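Local coordinates for ribosome hibernation protein YHBH (Vibrio cholerae serotype O1, PDB 4HEI) that probably binds the small ribosomal subunit and inhibits translation in stationary phase, associating with the 100S dimers of hibernating ribosomes, at residues Ser22-Leu27 against Val37-Arg42; Glu51-Val56 against Glu60-Ala65. All blocks are in the same frame, centred on the assembly; numbering follows the deposited sequence.

Interaction 1: residues Ser22-Leu27 against Val37-Arg42; sequences SKFDKL and VQVILR
Phe24 is the one residue of helix segment 22-27 that reaches strand segment 37-42, where it meets Val37 and Val39. Its CB points toward the strand. CG lies anti to the carbonyl carbon (chi1 -82°), which carries the ring out from the helix to the sheet. CB and CG stay back from the strand; the closest approaches are made by CE1, CE2 and CZ. Phe24 CE1 meets Val37 CG1 at 3.9 Å. Phe24 CE2 meets Val39 CG2 at the same 3.9 Å. Phe24 CZ sits between them, 4.1 Å from Val37 CG1 and 4.1 Å from Val39 CG2. Val37 CG1 comes over one ring face as a CH-pi contact, 4.3 Å from the centroid of the Phe24 ring and 27° off its normal. Val39 CG2 approaches obliquely. The contact is wholly apolar and all three residues are buried. Elsewhere the ring packs on Ile3 of strand 2-8, Leu54 of strand 47-56 and Leu81 of helix 70-91. Val37 and Val39 are two positions apart, so they face the helix from the same side of the strand. This is the helix-on-sheet packing of a beta-alpha-beta unit, made of strand 2-8, helix 14-27 and strand 34-44.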
loop_
_atom_site.group_PDB
_atom_site.type_symbol
_atom_site.label_atom_id
_atom_site.label_comp_id
_atom_site.label_asym_id
_atom_site.label_seq_id
_atom_site.Cartn_x
_atom_site.Cartn_y
_atom_site.Cartn_z
ATOM N N SER A 22 6.691 -3.886 -6.579
ATOM C CA SER A 22 7.930 -3.127 -6.668
ATOM C C SER A 22 8.066 -2.165 -5.485
ATOM O O SER A 22 9.103 -2.128 -4.813
ATOM C CB SER A 22 7.961 -2.345 -7.987
ATOM O OG SER A 22 9.156 -1.597 -8.101
ATOM N N LYS A 23 7.012 -1.396 -5.226
ATOM C CA LYS A 23 7.012 -0.429 -4.130
ATOM C C LYS A 23 7.235 -1.086 -2.765
ATOM O O LYS A 23 7.978 -0.564 -1.935
ATOM C CB LYS A 23 5.685 0.342 -4.105
ATOM C CG LYS A 23 5.325 1.021 -5.418
ATOM C CD LYS A 23 6.264 2.172 -5.748
ATOM C CE LYS A 23 6.084 3.322 -4.775
ATOM N NZ LYS A 23 6.844 4.529 -5.194
ATOM N N PHE A 24 6.587 -2.223 -2.528
ATOM C CA PHE A 24 6.723 -2.916 -1.254
ATOM C C PHE A 24 8.059 -3.633 -1.091
ATOM O O PHE A 24 8.561 -3.771 0.025
ATOM C CB PHE A 24 5.541 -3.864 -1.046
ATOM C CG PHE A 24 4.321 -3.170 -0.517
ATOM C CD1 PHE A 24 4.192 -2.913 0.845
ATOM C CD2 PHE A 24 3.335 -2.707 -1.381
ATOM C CE1 PHE A 24 3.097 -2.202 1.337
ATOM C CE2 PHE A 24 2.240 -1.995 -0.899
ATOM C CZ PHE A 24 2.122 -1.741 0.464
ATOM N N ASP A 25 8.667 -4.045 -2.199
ATOM C CA ASP A 25 9.977 -4.676 -2.108
ATOM C C ASP A 25 11.003 -3.632 -1.653
ATOM O O ASP A 25 11.941 -3.957 -0.930
ATOM C CB ASP A 25 10.402 -5.280 -3.452
ATOM C CG ASP A 25 9.771 -6.634 -3.701
ATOM O OD1 ASP A 25 9.256 -7.233 -2.737
ATOM O OD2 ASP A 25 9.805 -7.108 -4.856
ATOM N N LYS A 26 10.827 -2.380 -2.064
ATOM C CA LYS A 26 11.755 -1.334 -1.653
ATOM C C LYS A 26 11.540 -1.024 -0.179
ATOM O O LYS A 26 12.487 -0.894 0.601
ATOM C CB LYS A 26 11.537 -0.059 -2.471
ATOM C CG LYS A 26 11.875 -0.187 -3.946
ATOM C CD LYS A 26 11.772 1.164 -4.639
ATOM C CE LYS A 26 12.191 1.077 -6.092
ATOM N NZ LYS A 26 13.590 0.587 -6.227
ATOM N N LEU A 27 10.269 -0.924 0.187
ATOM C CA LEU A 27 9.851 -0.627 1.546
ATOM C C LEU A 27 10.381 -1.596 2.607
ATOM O O LEU A 27 10.828 -1.173 3.676
ATOM C CB LEU A 27 8.321 -0.612 1.598
ATOM C CG LEU A 27 7.669 -0.125 2.887
ATOM C CD1 LEU A 27 7.963 1.359 3.051
ATOM C CD2 LEU A 27 6.168 -0.362 2.831
ATOM N N VAL A 37 0.288 -8.180 4.427
ATOM C CA VAL A 37 -0.032 -6.912 3.787
ATOM C C VAL A 37 -1.253 -7.082 2.893
ATOM O O VAL A 37 -1.340 -8.038 2.121
ATOM C CB VAL A 37 1.131 -6.408 2.900
ATOM C CG1 VAL A 37 0.709 -5.145 2.155
ATOM C CG2 VAL A 37 2.371 -6.144 3.753
ATOM N N GLN A 38 -2.206 -6.163 3.013
ATOM C CA GLN A 38 -3.389 -6.194 2.167
ATOM C C GLN A 38 -3.443 -4.883 1.403
ATOM O O GLN A 38 -3.191 -3.821 1.964
ATOM C CB GLN A 38 -4.671 -6.323 2.979
ATOM C CG GLN A 38 -5.936 -6.248 2.131
ATOM C CD GLN A 38 -6.095 -7.447 1.197
ATOM O OE1 GLN A 38 -5.989 -8.598 1.632
ATOM N NE2 GLN A 38 -6.365 -7.183 -0.079
ATOM N N VAL A 39 -3.764 -4.966 0.122
ATOM C CA VAL A 39 -3.875 -3.789 -0.709
ATOM C C VAL A 39 -5.160 -3.921 -1.501
ATOM O O VAL A 39 -5.476 -4.995 -2.007
ATOM C CB VAL A 39 -2.683 -3.658 -1.705
ATOM C CG1 VAL A 39 -2.915 -2.466 -2.650
ATOM C CG2 VAL A 39 -1.389 -3.449 -0.934
ATOM N N ILE A 40 -5.913 -2.831 -1.572
ATOM C CA ILE A 40 -7.149 -2.809 -2.335
ATOM C C ILE A 40 -7.118 -1.609 -3.268
ATOM O O ILE A 40 -6.896 -0.473 -2.836
ATOM C CB ILE A 40 -8.395 -2.696 -1.428
ATOM C CG1 ILE A 40 -8.532 -3.945 -0.558
ATOM C CG2 ILE A 40 -9.648 -2.554 -2.284
ATOM C CD1 ILE A 40 -9.777 -3.939 0.301
ATOM N N LEU A 41 -7.338 -1.874 -4.552
ATOM C CA LEU A 41 -7.363 -0.834 -5.570
ATOM C C LEU A 41 -8.797 -0.797 -6.083
ATOM O O LEU A 41 -9.345 -1.823 -6.468
ATOM C CB LEU A 41 -6.406 -1.178 -6.714
ATOM C CG LEU A 41 -4.955 -1.465 -6.296
ATOM C CD1 LEU A 41 -4.095 -1.646 -7.530
ATOM C CD2 LEU A 41 -4.425 -0.331 -5.444
ATOM N N ARG A 42 -9.411 0.376 -6.056
ATOM C CA ARG A 42 -10.781 0.477 -6.521
ATOM C C ARG A 42 -11.095 1.843 -7.091
ATOM O O ARG A 42 -10.347 2.804 -6.903
ATOM C CB ARG A 42 -11.755 0.152 -5.385
ATOM C CG ARG A 42 -11.672 1.102 -4.202
ATOM C CD ARG A 42 -12.641 0.698 -3.095
ATOM N NE ARG A 42 -12.473 1.532 -1.904
ATOM C CZ ARG A 42 -13.199 2.611 -1.624
ATOM N NH1 ARG A 42 -14.170 3.003 -2.440
ATOM N NH2 ARG A 42 -12.933 3.318 -0.534
#

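Interaction 2: residues Glu51-Val56 against Glu60-Ala65. With 3CO (cobalt (III) ion), chain C; 3CO (cobalt (III) ion), chain D.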
loop_
_atom_site.group_PDB
_atom_site.type_symbol
_atom_site.label_atom_id
_atom_site.label_comp_id
_atom_site.label_asym_id
_atom_site.label_seq_id
_atom_site.Cartn_x
_atom_site.Cartn_y
_atom_site.Cartn_z
ATOM N N GLU A 51 -5.857 1.421 -1.185
ATOM C CA GLU A 51 -5.948 1.168 0.244
ATOM C C GLU A 51 -4.915 0.130 0.651
ATOM O O GLU A 51 -4.604 -0.787 -0.122
ATOM C CB GLU A 51 -7.328 0.610 0.608
ATOM C CG GLU A 51 -8.530 1.454 0.191
ATOM C CD GLU A 51 -9.849 0.802 0.575
ATOM O OE1 GLU A 51 -10.916 1.411 0.335
ATOM O OE2 GLU A 51 -9.825 -0.324 1.118
ATOM N N ALA A 52 -4.393 0.259 1.865
ATOM C CA ALA A 52 -3.427 -0.714 2.363
ATOM C C ALA A 52 -3.433 -0.844 3.880
ATOM O O ALA A 52 -3.633 0.136 4.614
ATOM C CB ALA A 52 -2.011 -0.360 1.884
ATOM N N THR A 53 -3.224 -2.070 4.343
ATOM C CA THR A 53 -3.138 -2.365 5.759
ATOM C C THR A 53 -1.896 -3.221 5.910
ATOM O O THR A 53 -1.784 -4.278 5.279
ATOM C CB THR A 53 -4.356 -3.171 6.275
ATOM O OG1 THR A 53 -5.565 -2.464 5.975
ATOM C CG2 THR A 53 -4.262 -3.358 7.785
ATOM N N LEU A 54 -0.952 -2.748 6.708
ATOM C CA LEU A 54 0.275 -3.487 6.945
ATOM C C LEU A 54 0.251 -4.002 8.381
ATOM O O LEU A 54 0.023 -3.241 9.327
ATOM C CB LEU A 54 1.497 -2.587 6.752
ATOM C CG LEU A 54 1.613 -1.687 5.517
ATOM C CD1 LEU A 54 3.040 -1.150 5.430
ATOM C CD2 LEU A 54 1.257 -2.449 4.262
ATOM N N HIS A 55 0.465 -5.299 8.537
ATOM C CA HIS A 55 0.481 -5.908 9.856
ATOM C C HIS A 55 1.939 -6.106 10.237
ATOM O O HIS A 55 2.629 -6.966 9.688
ATOM C CB HIS A 55 -0.277 -7.228 9.805
ATOM C CG HIS A 55 -1.708 -7.078 9.377
ATOM N ND1 HIS A 55 -2.755 -7.017 10.273
ATOM C CD2 HIS A 55 -2.257 -6.925 8.147
ATOM C CE1 HIS A 55 -3.886 -6.830 9.614
ATOM N NE2 HIS A 55 -3.611 -6.770 8.322
ATOM N N VAL A 56 2.399 -5.281 11.170
ATOM C CA VAL A 56 3.779 -5.315 11.636
ATOM C C VAL A 56 3.824 -5.808 13.077
ATOM O O VAL A 56 2.786 -6.004 13.709
ATOM C CB VAL A 56 4.413 -3.907 11.561
ATOM C CG1 VAL A 56 4.312 -3.362 10.142
ATOM C CG2 VAL A 56 3.712 -2.967 12.529
ATOM N N GLU A 60 -0.505 -2.139 13.560
ATOM C CA GLU A 60 -1.050 -2.061 12.217
ATOM C C GLU A 60 -0.824 -0.675 11.677
ATOM O O GLU A 60 -0.897 0.311 12.410
ATOM C CB GLU A 60 -2.554 -2.312 12.199
ATOM C CG GLU A 60 -2.973 -3.748 12.162
ATOM C CD GLU A 60 -4.480 -3.867 12.071
ATOM O OE1 GLU A 60 -5.170 -3.183 12.849
ATOM O OE2 GLU A 60 -4.971 -4.635 11.224
ATOM N N ILE A 61 -0.564 -0.617 10.381
ATOM C CA ILE A 61 -0.361 0.626 9.671
ATOM C C ILE A 61 -1.433 0.596 8.592
ATOM O O ILE A 61 -1.525 -0.369 7.817
ATOM C CB ILE A 61 1.037 0.685 9.020
ATOM C CG1 ILE A 61 2.114 0.624 10.108
ATOM C CG2 ILE A 61 1.176 1.955 8.186
ATOM C CD1 ILE A 61 2.049 1.766 11.099
ATOM N N HIS A 62 -2.257 1.636 8.559
ATOM C CA HIS A 62 -3.337 1.700 7.587
ATOM C C HIS A 62 -3.444 3.084 6.969
ATOM O O HIS A 62 -3.247 4.097 7.645
ATOM C CB HIS A 62 -4.666 1.299 8.265
ATOM C CG HIS A 62 -5.890 1.588 7.445
ATOM N ND1 HIS A 62 -6.519 2.813 7.454
ATOM C CD2 HIS A 62 -6.587 0.816 6.578
ATOM C CE1 HIS A 62 -7.550 2.786 6.628
ATOM N NE2 HIS A 62 -7.614 1.586 6.082
ATOM N N ALA A 63 -3.726 3.111 5.675
ATOM C CA ALA A 63 -3.895 4.365 4.963
ATOM C C ALA A 63 -4.558 4.170 3.610
ATOM O O ALA A 63 -4.531 3.081 3.043
ATOM C CB ALA A 63 -2.543 5.041 4.782
ATOM N N HIS A 64 -5.165 5.243 3.115
ATOM C CA HIS A 64 -5.811 5.270 1.812
ATOM C C HIS A 64 -5.260 6.511 1.118
ATOM O O HIS A 64 -4.845 7.466 1.782
ATOM C CB HIS A 64 -7.327 5.474 1.917
ATOM C CG HIS A 64 -8.072 4.325 2.519
ATOM N ND1 HIS A 64 -9.448 4.254 2.501
ATOM C CD2 HIS A 64 -7.646 3.216 3.168
ATOM C CE1 HIS A 64 -9.837 3.152 3.116
ATOM N NE2 HIS A 64 -8.763 2.505 3.530
ATOM N N ALA A 65 -5.286 6.497 -0.207
ATOM C CA ALA A 65 -4.845 7.635 -1.009
ATOM C C ALA A 65 -5.646 7.569 -2.305
ATOM O O ALA A 65 -5.966 6.479 -2.786
ATOM C CB ALA A 65 -3.342 7.545 -1.296
HETATM CO CO 3CO C . -8.923 0.933 4.613
HETATM CO CO 3CO D . -3.113 -7.774 12.106
#
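Glu51 pairs with His64 across the strands. Its extended side chain runs alongside the His64 ring, with Glu51 CG over the ring centre, 3.5 Å from the centroid. The carboxylate stacks on the ring, their planes 6° apart, while Glu51 OE1 forms a salt bridge with Arg42. His64 shares a cobalt ion with His62. NE2 of His62 is 2.1 Å from the metal and NE2 of His64 is 1.9 Å; one further ligand atom comes from elsewhere in the structure. His62 holds CG anti to its backbone N (chi1 168°), whereas CG of His64 sits beside its own; these different torsions bring both NE2 atoms to one metal. Thr53 OG1 lies in the plane of the His62 ring at its edge, 3.5 Å from CD2 of His62. Farther along, His55 ND1 binds a second cobalt ion at 2.0 Å. Glu60 runs alongside His55, pointing the same way, with Glu60 OE2 2.9 Å from His55 CE1 and the carboxylate and ring planes 47° apart. Beneath these side chains, the antiparallel backbones fix the register. Ala52 pairs with Ala63, and Leu54 with Ile61, each through two N-H to O=C bonds. The Leu54 N to Ile61 O bond is short, 2.7 Å, and nearly straight. On the other face, Leu54 CB meets Ile61 CB at 4.0 Å. Ala52 and Ile61 pack there on helix 70-91, and Leu54 on helix 14-27. Strand 59-67 is an edge strand of the sheet, and strand 34-44 flanks strand 47-56 on its other side.

In the fold
From the N terminus, strand 2-8 leads into helix 14-27. Interaction 1 then closes the six-residue connection from the end of that helix into strand 34-44. The chain turns back into strand 47-56, and interaction 2 closes the short turn to strand 59-67. The two contacts follow in series, neither nested nor crossed. They meet in the sheet, where strands 34-44 and 47-56 are neighbours. Glu51 N and Ile40 O, 2.7 Å apart, make a probable hydrogen bond, and Val37 CG1 packs on Leu54 CD2 at 3.5 Å. Interaction 1 thus ties a helix to the sheet, and interaction 2 adds its edge strand. Helix 70-91 follows and packs on residues of both.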